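Side-chain contacts in putative xanthine dehydrogenase YAGS fad-binding subunit (Escherichia coli, PDB 5G5G), which probably serves as the molybdenum-binding subunit of a periplasmic aldehyde oxidase, holding a pterin cytosine dinucleotide and a dioxothiomolybdenum centre: residues L361-D366 against V698-A703; Q110-V115 against A132-N137; E570-G575 against S682-A687. All blocks are in the same frame, centred on the assembly; numbering follows the deposited sequence. Where two conformers were deposited one is given.

Contact 1. Residues L361-D366 against V698-A703; sequences LEIAID and VSAAIA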
ATOM      1  N   LEU C 361      15.468 -17.562  -7.244  1.00 12.46           N
ATOM      2  CA  LEU C 361      16.841 -17.847  -7.539  1.00 13.17           C
ATOM      3  C   LEU C 361      17.779 -17.586  -6.359  1.00 13.24           C
ATOM      4  O   LEU C 361      18.716 -18.383  -6.107  1.00 13.36           O
ATOM      5  CB  LEU C 361      17.323 -17.052  -8.788  1.00 12.94           C
ATOM      6  CG  LEU C 361      18.793 -17.116  -9.131  1.00 13.05           C
ATOM      7  CD1 LEU C 361      19.138 -18.572  -9.499  1.00 13.51           C
ATOM      8  CD2 LEU C 361      19.065 -16.186 -10.294  1.00 13.25           C
ATOM      9  N   GLU C 362      17.553 -16.479  -5.649  1.00 12.60           N
ATOM     10  CA  GLU C 362      18.471 -16.059  -4.576  1.00 12.70           C
ATOM     11  C   GLU C 362      18.323 -16.871  -3.282  1.00 12.88           C
ATOM     12  O   GLU C 362      19.264 -16.956  -2.503  1.00 13.23           O
ATOM     13  CB  GLU C 362      18.348 -14.540  -4.346  1.00 11.95           C
ATOM     14  CG  GLU C 362      18.791 -13.772  -5.575  1.00 12.06           C
ATOM     15  CD  GLU C 362      20.271 -14.002  -5.911  1.00 13.30           C
ATOM     16  OE1 GLU C 362      21.120 -13.726  -5.028  1.00 12.94           O
ATOM     17  OE2 GLU C 362      20.597 -14.441  -7.075  1.00 14.62           O
ATOM     18  N   ILE C 363      17.201 -17.566  -3.125  1.00 12.26           N
ATOM     19  CA  ILE C 363      17.142 -18.644  -2.083  1.00 12.30           C
ATOM     20  C   ILE C 363      17.909 -19.863  -2.583  1.00 12.78           C
ATOM     21  O   ILE C 363      18.678 -20.443  -1.827  1.00 13.81           O
ATOM     22  CB  ILE C 363      15.698 -19.059  -1.683  1.00 12.35           C
ATOM     23  CG1 ILE C 363      14.926 -17.869  -1.128  1.00 12.17           C
ATOM     24  CG2 ILE C 363      15.731 -20.209  -0.703  1.00 12.56           C
ATOM     25  CD1 ILE C 363      13.447 -18.127  -0.808  1.00 12.42           C
ATOM     26  N   ALA C 364      17.668 -20.290  -3.822  1.00 12.38           N
ATOM     27  CA  ALA C 364      18.338 -21.456  -4.404  1.00 12.88           C
ATOM     28  C   ALA C 364      19.846 -21.330  -4.335  1.00 13.13           C
ATOM     29  O   ALA C 364      20.551 -22.272  -3.962  1.00 13.88           O
ATOM     30  CB  ALA C 364      17.863 -21.741  -5.845  1.00 13.04           C
ATOM     31  N   ILE C 365      20.360 -20.125  -4.616  1.00 12.72           N
ATOM     32  CA  ILE C 365      21.793 -19.898  -4.544  1.00 12.63           C
ATOM     33  C   ILE C 365      22.271 -20.036  -3.085  1.00 12.96           C
ATOM     34  O   ILE C 365      23.328 -20.613  -2.838  1.00 13.50           O
ATOM     35  CB  ILE C 365      22.128 -18.492  -5.126  1.00 12.50           C
ATOM     36  CG1 ILE C 365      21.937 -18.451  -6.675  1.00 12.69           C
ATOM     37  CG2 ILE C 365      23.553 -18.028  -4.784  1.00 12.69           C
ATOM     38  CD1 ILE C 365      22.834 -19.340  -7.485  1.00 13.38           C
ATOM     39  N   ASP C 366      21.517 -19.498  -2.134  1.00 12.99           N
ATOM     40  CA  ASP C 366      21.827 -19.664  -0.710  1.00 13.48           C
ATOM     41  C   ASP C 366      21.851 -21.154  -0.365  1.00 14.22           C
ATOM     42  O   ASP C 366      22.749 -21.604   0.357  1.00 15.01           O
ATOM     43  CB  ASP C 366      20.837 -18.917   0.168  1.00 13.47           C
ATOM     44  CG  ASP C 366      21.388 -18.641   1.562  1.00 13.99           C
ATOM     45  OD1 ASP C 366      22.396 -17.922   1.679  1.00 14.21           O
ATOM     46  OD2 ASP C 366      20.787 -19.124   2.536  1.00 14.99           O
ATOM     47  N   VAL C 698      15.547  -8.180  -2.688  1.00 12.50           N
ATOM     48  CA  VAL C 698      15.285  -7.810  -1.306  1.00 12.86           C
ATOM     49  C   VAL C 698      14.580  -8.940  -0.544  1.00 12.11           C
ATOM     50  O   VAL C 698      14.974  -9.301   0.574  1.00 11.81           O
ATOM     51  CB  VAL C 698      14.414  -6.516  -1.198  1.00 13.59           C
ATOM     52  CG1 VAL C 698      13.940  -6.282   0.229  1.00 14.26           C
ATOM     53  CG2 VAL C 698      15.219  -5.289  -1.701  1.00 14.66           C
ATOM     54  N   SER C 699      13.524  -9.464  -1.135  1.00 11.69           N
ATOM     55  CA  SER C 699      12.701 -10.437  -0.429  1.00 11.70           C
ATOM     56  C   SER C 699      13.505 -11.708  -0.131  1.00 11.81           C
ATOM     57  O   SER C 699      13.348 -12.317   0.925  1.00 11.53           O
ATOM     58  CB  SER C 699      11.450 -10.785  -1.255  1.00 12.53           C
ATOM     59  OG  SER C 699      10.686  -9.609  -1.422  1.00 13.53           O
ATOM     60  N   ALA C 700      14.338 -12.120  -1.081  1.00 11.70           N
ATOM     61  CA  ALA C 700      15.135 -13.316  -0.805  1.00 12.10           C
ATOM     62  C   ALA C 700      16.189 -13.056   0.262  1.00 12.08           C
ATOM     63  O   ALA C 700      16.529 -13.955   1.030  1.00 11.98           O
ATOM     64  CB  ALA C 700      15.827 -13.827  -2.037  1.00 12.72           C
ATOM     65  N   ALA C 701      16.776 -11.861   0.291  1.00 11.82           N
ATOM     66  CA  ALA C 701      17.706 -11.559   1.392  1.00 11.71           C
ATOM     67  C   ALA C 701      17.001 -11.693   2.740  1.00 11.75           C
ATOM     68  O   ALA C 701      17.548 -12.291   3.635  1.00 11.53           O
ATOM     69  CB  ALA C 701      18.317 -10.195   1.258  1.00 12.20           C
ATOM     70  N   ILE C 702      15.735 -11.247   2.843  1.00 11.06           N
ATOM     71  CA  ILE C 702      14.966 -11.472   4.063  1.00 11.62           C
ATOM     72  C   ILE C 702      14.703 -12.974   4.343  1.00 11.65           C
ATOM     73  O   ILE C 702      14.861 -13.452   5.469  1.00 12.10           O
ATOM     74  CB  ILE C 702      13.658 -10.665   3.991  1.00 11.20           C
ATOM     75  CG1 ILE C 702      14.019  -9.168   3.917  1.00 11.34           C
ATOM     76  CG2 ILE C 702      12.720 -10.985   5.173  1.00 11.85           C
ATOM     77  CD1 ILE C 702      12.810  -8.324   3.539  1.00 11.04           C
ATOM     78  N   ALA C 703      14.251 -13.702   3.341  1.00 11.91           N
ATOM     79  CA  ALA C 703      14.063 -15.149   3.480  1.00 12.60           C
ATOM     80  C   ALA C 703      15.331 -15.875   3.951  1.00 12.96           C
ATOM     81  O   ALA C 703      15.259 -16.695   4.873  1.00 13.94           O
ATOM     82  CB  ALA C 703      13.589 -15.767   2.164  1.00 13.08           C
TER

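Contact 2. Residues Q110-V115 against A132-N137; sequences QAIALV and AHYRRN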
ATOM      1  N   GLN C 110     -14.862  -6.708 -13.013  1.00 13.62           N
ATOM      2  CA  GLN C 110     -14.756  -6.017 -14.281  1.00 13.84           C
ATOM      3  C   GLN C 110     -15.872  -4.993 -14.406  1.00 13.96           C
ATOM      4  O   GLN C 110     -17.025  -5.286 -14.034  1.00 13.99           O
ATOM      5  CB  GLN C 110     -14.834  -7.012 -15.439  1.00 14.90           C
ATOM      6  CG  GLN C 110     -14.777  -6.385 -16.839  1.00 15.80           C
ATOM      7  CD  GLN C 110     -14.780  -7.467 -17.914  1.00 16.88           C
ATOM      8  OE1 GLN C 110     -15.417  -8.526 -17.757  1.00 17.97           O
ATOM      9  NE2 GLN C 110     -14.034  -7.225 -18.997  1.00 17.87           N
ATOM     10  N   ALA C 111     -15.534  -3.790 -14.854  1.00 13.38           N
ATOM     11  CA  ALA C 111     -16.547  -2.741 -14.891  1.00 13.74           C
ATOM     12  C   ALA C 111     -17.677  -3.110 -15.865  1.00 14.22           C
ATOM     13  O   ALA C 111     -17.409  -3.536 -17.000  1.00 14.89           O
ATOM     14  CB  ALA C 111     -15.952  -1.431 -15.294  1.00 13.63           C
ATOM     15  N   ILE C 112     -18.929  -2.950 -15.440  1.00 14.42           N
ATOM     16  CA  ILE C 112     -20.088  -3.219 -16.308  1.00 14.89           C
ATOM     17  C   ILE C 112     -21.039  -2.050 -16.482  1.00 15.39           C
ATOM     18  O   ILE C 112     -21.903  -2.074 -17.368  1.00 15.95           O
ATOM     19  CB  ILE C 112     -20.871  -4.489 -15.917  1.00 15.73           C
ATOM     20  CG1 ILE C 112     -21.443  -4.360 -14.487  1.00 15.76           C
ATOM     21  CG2 ILE C 112     -19.967  -5.696 -16.061  1.00 16.19           C
ATOM     22  CD1 ILE C 112     -22.374  -5.497 -14.095  1.00 16.76           C
ATOM     23  N   ALA C 113     -20.933  -1.052 -15.616  1.00 15.06           N
ATOM     24  CA  ALA C 113     -21.784   0.120 -15.721  1.00 15.16           C
ATOM     25  C   ALA C 113     -21.164   1.280 -14.935  1.00 14.89           C
ATOM     26  O   ALA C 113     -20.252   1.077 -14.097  1.00 14.33           O
ATOM     27  CB  ALA C 113     -23.208  -0.158 -15.249  1.00 15.75           C
ATOM     28  N   LEU C 114     -21.643   2.489 -15.252  1.00 14.49           N
ATOM     29  CA  LEU C 114     -21.254   3.691 -14.498  1.00 14.66           C
ATOM     30  C   LEU C 114     -22.487   4.536 -14.287  1.00 14.53           C
ATOM     31  O   LEU C 114     -23.146   4.896 -15.248  1.00 14.99           O
ATOM     32  CB  LEU C 114     -20.200   4.522 -15.243  1.00 15.01           C
ATOM     33  CG  LEU C 114     -19.709   5.768 -14.473  1.00 14.91           C
ATOM     34  CD1 LEU C 114     -18.509   5.391 -13.617  1.00 14.76           C
ATOM     35  CD2 LEU C 114     -19.397   6.914 -15.417  1.00 15.70           C
ATOM     36  N   VAL C 115     -22.825   4.827 -13.028  1.00 14.10           N
ATOM     37  CA  VAL C 115     -23.934   5.749 -12.779  1.00 14.50           C
ATOM     38  C   VAL C 115     -23.357   7.148 -12.595  1.00 14.20           C
ATOM     39  O   VAL C 115     -22.428   7.297 -11.792  1.00 14.89           O
ATOM     40  CB  VAL C 115     -24.706   5.374 -11.511  1.00 14.86           C
ATOM     41  CG1 VAL C 115     -25.829   6.354 -11.252  1.00 15.61           C
ATOM     42  CG2 VAL C 115     -25.270   3.967 -11.605  1.00 15.41           C
ATOM     43  N   ALA C 132     -27.971  -6.360 -12.169  1.00 22.99           N
ATOM     44  CA  ALA C 132     -27.197  -7.243 -13.056  1.00 23.48           C
ATOM     45  C   ALA C 132     -27.555  -8.688 -12.770  1.00 24.61           C
ATOM     46  O   ALA C 132     -27.544  -9.089 -11.614  1.00 24.13           O
ATOM     47  CB  ALA C 132     -25.728  -7.056 -12.847  1.00 23.83           C
ATOM     48  N   HIS C 133     -27.916  -9.448 -13.784  0.60 25.27           N
ATOM     49  CA  HIS C 133     -28.101 -10.883 -13.596  0.60 26.52           C
ATOM     50  C   HIS C 133     -27.184 -11.636 -14.557  0.60 26.59           C
ATOM     51  O   HIS C 133     -26.935 -11.222 -15.716  0.60 26.50           O
ATOM     52  CB  HIS C 133     -29.568 -11.324 -13.719  0.60 27.33           C
ATOM     53  CG  HIS C 133     -30.493 -10.675 -12.732  0.60 27.52           C
ATOM     54  ND1 HIS C 133     -31.755 -10.246 -13.079  0.60 29.42           N
ATOM     55  CD2 HIS C 133     -30.346 -10.383 -11.415  0.60 27.55           C
ATOM     56  CE1 HIS C 133     -32.339  -9.706 -12.021  0.60 29.06           C
ATOM     57  NE2 HIS C 133     -31.504  -9.775 -11.000  0.60 28.29           N
ATOM     58  N   TYR C 134     -26.711 -12.771 -14.047  1.00 27.05           N
ATOM     59  CA  TYR C 134     -25.636 -13.562 -14.634  1.00 26.68           C
ATOM     60  C   TYR C 134     -25.923 -15.075 -14.749  1.00 29.06           C
ATOM     61  O   TYR C 134     -26.711 -15.639 -13.972  1.00 27.96           O
ATOM     62  CB  TYR C 134     -24.395 -13.466 -13.757  1.00 25.87           C
ATOM     63  CG  TYR C 134     -23.966 -12.098 -13.309  1.00 23.78           C
ATOM     64  CD1 TYR C 134     -24.524 -11.504 -12.170  1.00 23.11           C
ATOM     65  CD2 TYR C 134     -22.941 -11.430 -13.972  1.00 23.08           C
ATOM     66  CE1 TYR C 134     -24.110 -10.258 -11.720  1.00 22.56           C
ATOM     67  CE2 TYR C 134     -22.511 -10.196 -13.537  1.00 22.45           C
ATOM     68  CZ  TYR C 134     -23.079  -9.625 -12.404  1.00 21.90           C
ATOM     69  OH  TYR C 134     -22.629  -8.420 -11.948  1.00 21.13           O
ATOM     70  N   ARG C 135     -25.209 -15.673 -15.698  1.00 30.44           N
ATOM     71  CA  ARG C 135     -25.041 -17.122 -15.863  1.00 32.49           C
ATOM     72  C   ARG C 135     -23.537 -17.392 -15.684  1.00 31.13           C
ATOM     73  O   ARG C 135     -22.738 -17.022 -16.537  1.00 29.42           O
ATOM     74  CB  ARG C 135     -25.482 -17.515 -17.271  1.00 36.19           C
ATOM     75  CG  ARG C 135     -25.412 -19.006 -17.595  1.00 41.58           C
ATOM     76  CD  ARG C 135     -26.562 -19.786 -16.964  1.00 46.11           C
ATOM     77  NE  ARG C 135     -26.324 -21.244 -17.045  1.00 51.33           N
ATOM     78  CZ  ARG C 135     -27.216 -22.171 -17.429  1.00 57.36           C
ATOM     79  NH1 ARG C 135     -28.472 -21.859 -17.766  1.00 58.10           N
ATOM     80  NH2 ARG C 135     -26.854 -23.450 -17.456  1.00 59.77           N
ATOM     81  N   ARG C 136     -23.160 -18.019 -14.575  1.00 30.41           N
ATOM     82  CA  ARG C 136     -21.756 -18.365 -14.376  1.00 29.82           C
ATOM     83  C   ARG C 136     -21.303 -19.401 -15.362  1.00 30.54           C
ATOM     84  O   ARG C 136     -22.094 -20.273 -15.795  1.00 31.81           O
ATOM     85  CB  ARG C 136     -21.539 -18.959 -13.005  1.00 30.91           C
ATOM     86  CG  ARG C 136     -21.792 -18.054 -11.841  1.00 31.52           C
ATOM     87  CD  ARG C 136     -21.406 -18.817 -10.576  1.00 33.81           C
ATOM     88  NE  ARG C 136     -21.599 -17.964  -9.407  1.00 35.68           N
ATOM     89  CZ  ARG C 136     -20.710 -17.100  -8.928  1.00 33.31           C
ATOM     90  NH1 ARG C 136     -19.513 -16.945  -9.498  1.00 32.39           N
ATOM     91  NH2 ARG C 136     -21.033 -16.396  -7.842  1.00 34.39           N
ATOM     92  N   ASN C 137     -20.038 -19.323 -15.765  0.50 29.98           N
ATOM     93  CA  ASN C 137     -19.402 -20.381 -16.540  0.50 30.64           C
ATOM     94  C   ASN C 137     -18.243 -20.899 -15.706  0.50 30.06           C
ATOM     95  O   ASN C 137     -17.819 -20.236 -14.757  0.50 28.06           O
ATOM     96  CB  ASN C 137     -18.926 -19.879 -17.907  0.50 31.20           C
ATOM     97  CG  ASN C 137     -20.079 -19.489 -18.831  0.50 32.83           C
ATOM     98  OD1 ASN C 137     -21.267 -19.589 -18.473  0.50 34.19           O
ATOM     99  ND2 ASN C 137     -19.732 -19.015 -20.017  0.50 33.19           N
TER

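Contact 3. Residues E570-G575 against S682-A687; sequences ESIEFG and SSPMKA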
ATOM      1  N   GLU C 570      13.978  18.820 -29.202  1.00 18.94           N
ATOM      2  CA  GLU C 570      14.731  17.695 -29.761  1.00 19.53           C
ATOM      3  C   GLU C 570      14.407  16.413 -29.019  1.00 18.57           C
ATOM      4  O   GLU C 570      13.928  16.430 -27.925  1.00 17.43           O
ATOM      5  CB  GLU C 570      16.259  17.939 -29.662  1.00 20.06           C
ATOM      6  CG  GLU C 570      16.793  19.178 -30.344  1.00 21.17           C
ATOM      7  CD  GLU C 570      16.786  19.136 -31.861  1.00 22.80           C
ATOM      8  OE1 GLU C 570      16.963  18.039 -32.433  1.00 24.08           O
ATOM      9  OE2 GLU C 570      16.683  20.220 -32.461  1.00 22.93           O
ATOM     10  N   SER C 571      14.771  15.311 -29.645  1.00 19.59           N
ATOM     11  CA  SER C 571      14.710  14.007 -29.047  1.00 19.54           C
ATOM     12  C   SER C 571      16.068  13.311 -29.122  1.00 19.37           C
ATOM     13  O   SER C 571      16.888  13.616 -29.985  1.00 19.93           O
ATOM     14  CB  SER C 571      13.684  13.147 -29.764  1.00 20.80           C
ATOM     15  OG  SER C 571      12.383  13.662 -29.510  1.00 23.13           O
ATOM     16  N   ILE C 572      16.248  12.386 -28.195  1.00 18.18           N
ATOM     17  CA  ILE C 572      17.294  11.398 -28.279  1.00 18.85           C
ATOM     18  C   ILE C 572      16.743  10.074 -28.768  1.00 19.17           C
ATOM     19  O   ILE C 572      15.679   9.612 -28.296  1.00 18.41           O
ATOM     20  CB  ILE C 572      18.027  11.281 -26.953  1.00 18.91           C
ATOM     21  CG1 ILE C 572      19.259  10.397 -27.155  1.00 20.70           C
ATOM     22  CG2 ILE C 572      17.172  10.773 -25.814  1.00 18.16           C
ATOM     23  CD1 ILE C 572      20.467  10.860 -26.455  1.00 21.76           C
ATOM     24  N   GLU C 573      17.494   9.439 -29.666  1.00 20.91           N
ATOM     25  CA  GLU C 573      17.197   8.103 -30.163  1.00 22.57           C
ATOM     26  C   GLU C 573      18.414   7.259 -29.936  1.00 21.81           C
ATOM     27  O   GLU C 573      19.513   7.786 -29.919  1.00 21.46           O
ATOM     28  CB  GLU C 573      16.964   8.139 -31.671  1.00 26.53           C
ATOM     29  CG  GLU C 573      15.769   8.953 -32.097  1.00 30.61           C
ATOM     30  CD  GLU C 573      15.538   8.837 -33.590  1.00 34.54           C
ATOM     31  OE1 GLU C 573      16.514   8.997 -34.344  1.00 39.12           O
ATOM     32  OE2 GLU C 573      14.400   8.580 -33.983  1.00 38.12           O
ATOM     33  N   PHE C 574      18.202   5.960 -29.800  1.00 21.49           N
ATOM     34  CA  PHE C 574      19.280   5.024 -29.444  1.00 21.61           C
ATOM     35  C   PHE C 574      19.531   3.994 -30.517  1.00 24.22           C
ATOM     36  O   PHE C 574      18.610   3.439 -31.064  1.00 27.45           O
ATOM     37  CB  PHE C 574      18.974   4.361 -28.118  1.00 20.50           C
ATOM     38  CG  PHE C 574      18.954   5.314 -26.970  1.00 19.39           C
ATOM     39  CD1 PHE C 574      20.121   5.642 -26.300  1.00 19.21           C
ATOM     40  CD2 PHE C 574      17.778   5.962 -26.605  1.00 19.14           C
ATOM     41  CE1 PHE C 574      20.110   6.579 -25.249  1.00 19.08           C
ATOM     42  CE2 PHE C 574      17.749   6.891 -25.550  1.00 18.85           C
ATOM     43  CZ  PHE C 574      18.924   7.190 -24.872  1.00 19.20           C
ATOM     44  N   GLY C 575      20.794   3.787 -30.854  1.00 24.86           N
ATOM     45  CA  GLY C 575      21.217   2.808 -31.881  1.00 27.42           C
ATOM     46  C   GLY C 575      21.418   1.429 -31.266  1.00 27.36           C
ATOM     47  O   GLY C 575      20.671   1.035 -30.397  1.00 30.63           O
ATOM     48  N   SER C 682      25.584   3.686 -21.908  1.00 14.37           N
ATOM     49  CA  SER C 682      24.148   3.905 -21.707  1.00 13.84           C
ATOM     50  C   SER C 682      23.549   5.108 -22.468  1.00 13.73           C
ATOM     51  O   SER C 682      22.504   4.968 -23.122  1.00 13.57           O
ATOM     52  CB  SER C 682      23.830   4.044 -20.201  1.00 13.34           C
ATOM     53  OG  SER C 682      22.411   4.296 -19.954  1.00 12.97           O
ATOM     54  N   SER C 683      24.154   6.276 -22.319  1.00 13.58           N
ATOM     55  CA  SER C 683      23.580   7.525 -22.817  1.00 13.64           C
ATOM     56  C   SER C 683      24.522   8.658 -22.560  1.00 13.72           C
ATOM     57  O   SER C 683      25.513   8.466 -21.879  1.00 14.16           O
ATOM     58  CB  SER C 683      22.260   7.832 -22.114  1.00 13.33           C
ATOM     59  OG  SER C 683      22.513   8.281 -20.757  1.00 13.66           O
ATOM     60  N   PRO C 684      24.175   9.886 -23.027  1.00 14.21           N
ATOM     61  CA  PRO C 684      25.039  11.048 -22.701  1.00 14.96           C
ATOM     62  C   PRO C 684      25.045  11.403 -21.187  1.00 14.16           C
ATOM     63  O   PRO C 684      25.947  12.055 -20.719  1.00 14.25           O
ATOM     64  CB  PRO C 684      24.437  12.211 -23.505  1.00 15.39           C
ATOM     65  CG  PRO C 684      23.651  11.522 -24.596  1.00 15.70           C
ATOM     66  CD  PRO C 684      23.124  10.231 -24.003  1.00 14.71           C
ATOM     67  N   MET C 685      24.013  10.987 -20.479  1.00 13.72           N
ATOM     68  CA  MET C 685      23.938  11.177 -19.038  1.00 13.66           C
ATOM     69  C   MET C 685      24.810  10.198 -18.250  1.00 14.02           C
ATOM     70  O   MET C 685      25.171  10.447 -17.111  1.00 13.82           O
ATOM     71  CB  MET C 685      22.465  11.064 -18.554  1.00 13.39           C
ATOM     72  CG  MET C 685      21.546  12.103 -19.143  1.00 13.62           C
ATOM     73  SD  MET C 685      21.966  13.822 -18.831  1.00 14.50           S
ATOM     74  CE  MET C 685      21.728  13.890 -17.069  1.00 13.17           C
ATOM     75  N   LYS C 686      25.061   9.045 -18.853  1.00 13.93           N
ATOM     76  CA  LYS C 686      25.836   7.946 -18.260  1.00 14.26           C
ATOM     77  C   LYS C 686      25.148   7.284 -17.056  1.00 13.48           C
ATOM     78  O   LYS C 686      25.781   6.622 -16.246  1.00 12.55           O
ATOM     79  CB  LYS C 686      27.266   8.433 -17.954  1.00 14.74           C
ATOM     80  CG  LYS C 686      27.884   9.158 -19.139  1.00 15.51           C
ATOM     81  CD  LYS C 686      29.323   9.602 -18.848  1.00 16.94           C
ATOM     82  CE  LYS C 686      29.932  10.300 -20.055  1.00 17.86           C
ATOM     83  NZ  LYS C 686      31.104  11.132 -19.698  1.00 18.89           N
ATOM     84  N   ALA C 687      23.819   7.452 -17.015  1.00 13.33           N
ATOM     85  CA  ALA C 687      22.979   6.987 -15.977  1.00 12.77           C
ATOM     86  C   ALA C 687      22.311   5.694 -16.405  1.00 12.41           C
ATOM     87  O   ALA C 687      22.108   5.444 -17.607  1.00 12.44           O
ATOM     88  CB  ALA C 687      21.900   8.004 -15.668  1.00 12.58           C
TER

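Contact 1. Residues L361-D366 against V698-A703
Apolar packing between E362, I363, A700 and A703 joins helices 354-372 and 698-710, an example of helices brought together over alanines. The short axes run in roughly the same direction, 8.8 Å apart at their closest and crossing at -37°. A700 is at the middle of the interface: its methyl meets the first side-chain carbon of the glutamate, with A700 CB 3.5 Å from E362 CB. It also lies beside the start of the isoleucine, where I363 CG1 is 4.2 Å from A700 CB. One helical turn further on, A703 is reached by the longer branch of the same isoleucine. I363 CD1 stops 3.8 Å from A703 CB, carried there by an extended ethyl arm (chi2 175°) that runs across the neighbouring helix, not along it.

Polar interactions belong to the flanks. The chain of E362 bends after CB (chi2 -63°), taking its carboxylate away from the alanine face. There OE1 forms a salt bridge with R380 and accepts from the backbone N of A437, while OE2 is hydrogen-bonded to Y327. The carbonyl O of E362 accepts from the side chain of N704, next along helix 698-710, adding a polar link between the same two helices. Helix 698-710 starts a few residues after E692, which lines the molybdenum pocket.

The chemistry therefore divides at E362: its CB belongs to the apolar seam, whereas its buried carboxylate, gripped by three partners including an arginine, would probably be stabilised in the ionised form.

Contact 2. Residues Q110-V115 against A132-N137
I112 pushes its terminal methyl into the corner formed by A132 and the phenol end of Y134. From I112 CD1 it is 3.9 Å to A132 CB, a plain methyl-to-methyl contact, and 3.6 Å to Y134 OH, where the methyl packs against the phenol oxygen. The side chains of I112 and Y134 converge from their separate strands, though not head-on. That of Y134 returns over its own strand far enough for Y134 OH to lie 3.5 Å from A132 CB, so methyl, methyl and hydroxyl form a compact triangle.

The reach of I112 follows from its torsions: CG1 sits between the backbone N and the carbonyl carbon (chi1 61°), and an extended chi2 sends CD1 straight out to the other strand. Opposite V54 of strand 49-55 stand two residues, I112 and A113, the pattern of a classic beta bulge at the start of strand 111-117. This belongs to the a/b hammerhead domain, in which strand 111-117 is part of a mixed sheet and strand 131-136 is the outer strand of a small antiparallel one. The contact is thus packing between sheets, with the backbones well apart: the nearest CA atoms, those of I112 and A132, are separated by 8.8 Å.

Leucines of strand 61-67 fill in around the triangle, L66 touching both I112 and A132, and L63 touching A132 and Y134. The polar need of the tyrosine is met beyond this apolar group, since Y134 OH accepts a hydrogen bond from the backbone N of A57, which helps fix the phenol oxygen against the isoleucine methyl.

Contact 3. Residues E570-G575 against S682-A687
Strand 566-574 presents I572 and F574, two residues apart and on one face, to a loop whose S683-K686 portion is a type I beta turn, closed by a bond of 3.1 Å from K686 N to S683 O. The turn is combined with an ST motif: S683 OG folds back over its own loop and accepts from K686 N at 3.3 Å, with a weaker bond from M685 N. N513 of helix 511-534 is also hydrogen-bonded to this hydroxyl, tying the turn to that helix.

Across the contact the packing is mainly apolar. CG1 of I572 is anti to the backbone N (chi1 -171°), which carries the ethyl arm out towards the loop, and its CD1 approaches the proline ring between two carbons, 3.7 Å from both P684 CG and P684 CD. F3 of strand 2-3, next to strand 566-574 in a mixed sheet, touches I572 and P684 alike and so lines the same junction. F574 uses a different part of the loop. S683 CB lies at the edge of its ring, near the ring plane, 4.0 Å from F574 CE1. The carbonyl oxygen of S682 approaches the same carbon obliquely, S682 O to F574 CE1 being 3.6 Å.

F574 thus meets the start of the loop segment, S682 and S683; its other end, A687, touches the pterin cytosine dinucleotide. Here the loop is drawn together from end to end: S682 OG donates to A687 O over 2.6 Å, at a C=O...donor angle of 159° and tilted 20° from the carbonyl plane.

Contacts 1 and 3 are buried, whereas contact 2 lies further out, about 31 Å from the chain's centre, and is partly buried. None of the three touches another: nearest atoms are at least about 20 Å apart. They hold different elements, two helices in contact 1, strands of two sheets in contact 2, a strand and a loop in contact 3, although the loop of contact 3 precedes the helix 698-710 used by contact 1. All rely on small apolar surfaces, but their polar settings differ. Contact 1 has a buried carboxylate beside it, contact 2 a single phenol oxygen, and contact 3, whose A687 touches the pterin cytosine dinucleotide, a loop shaped by serine hydroxyls.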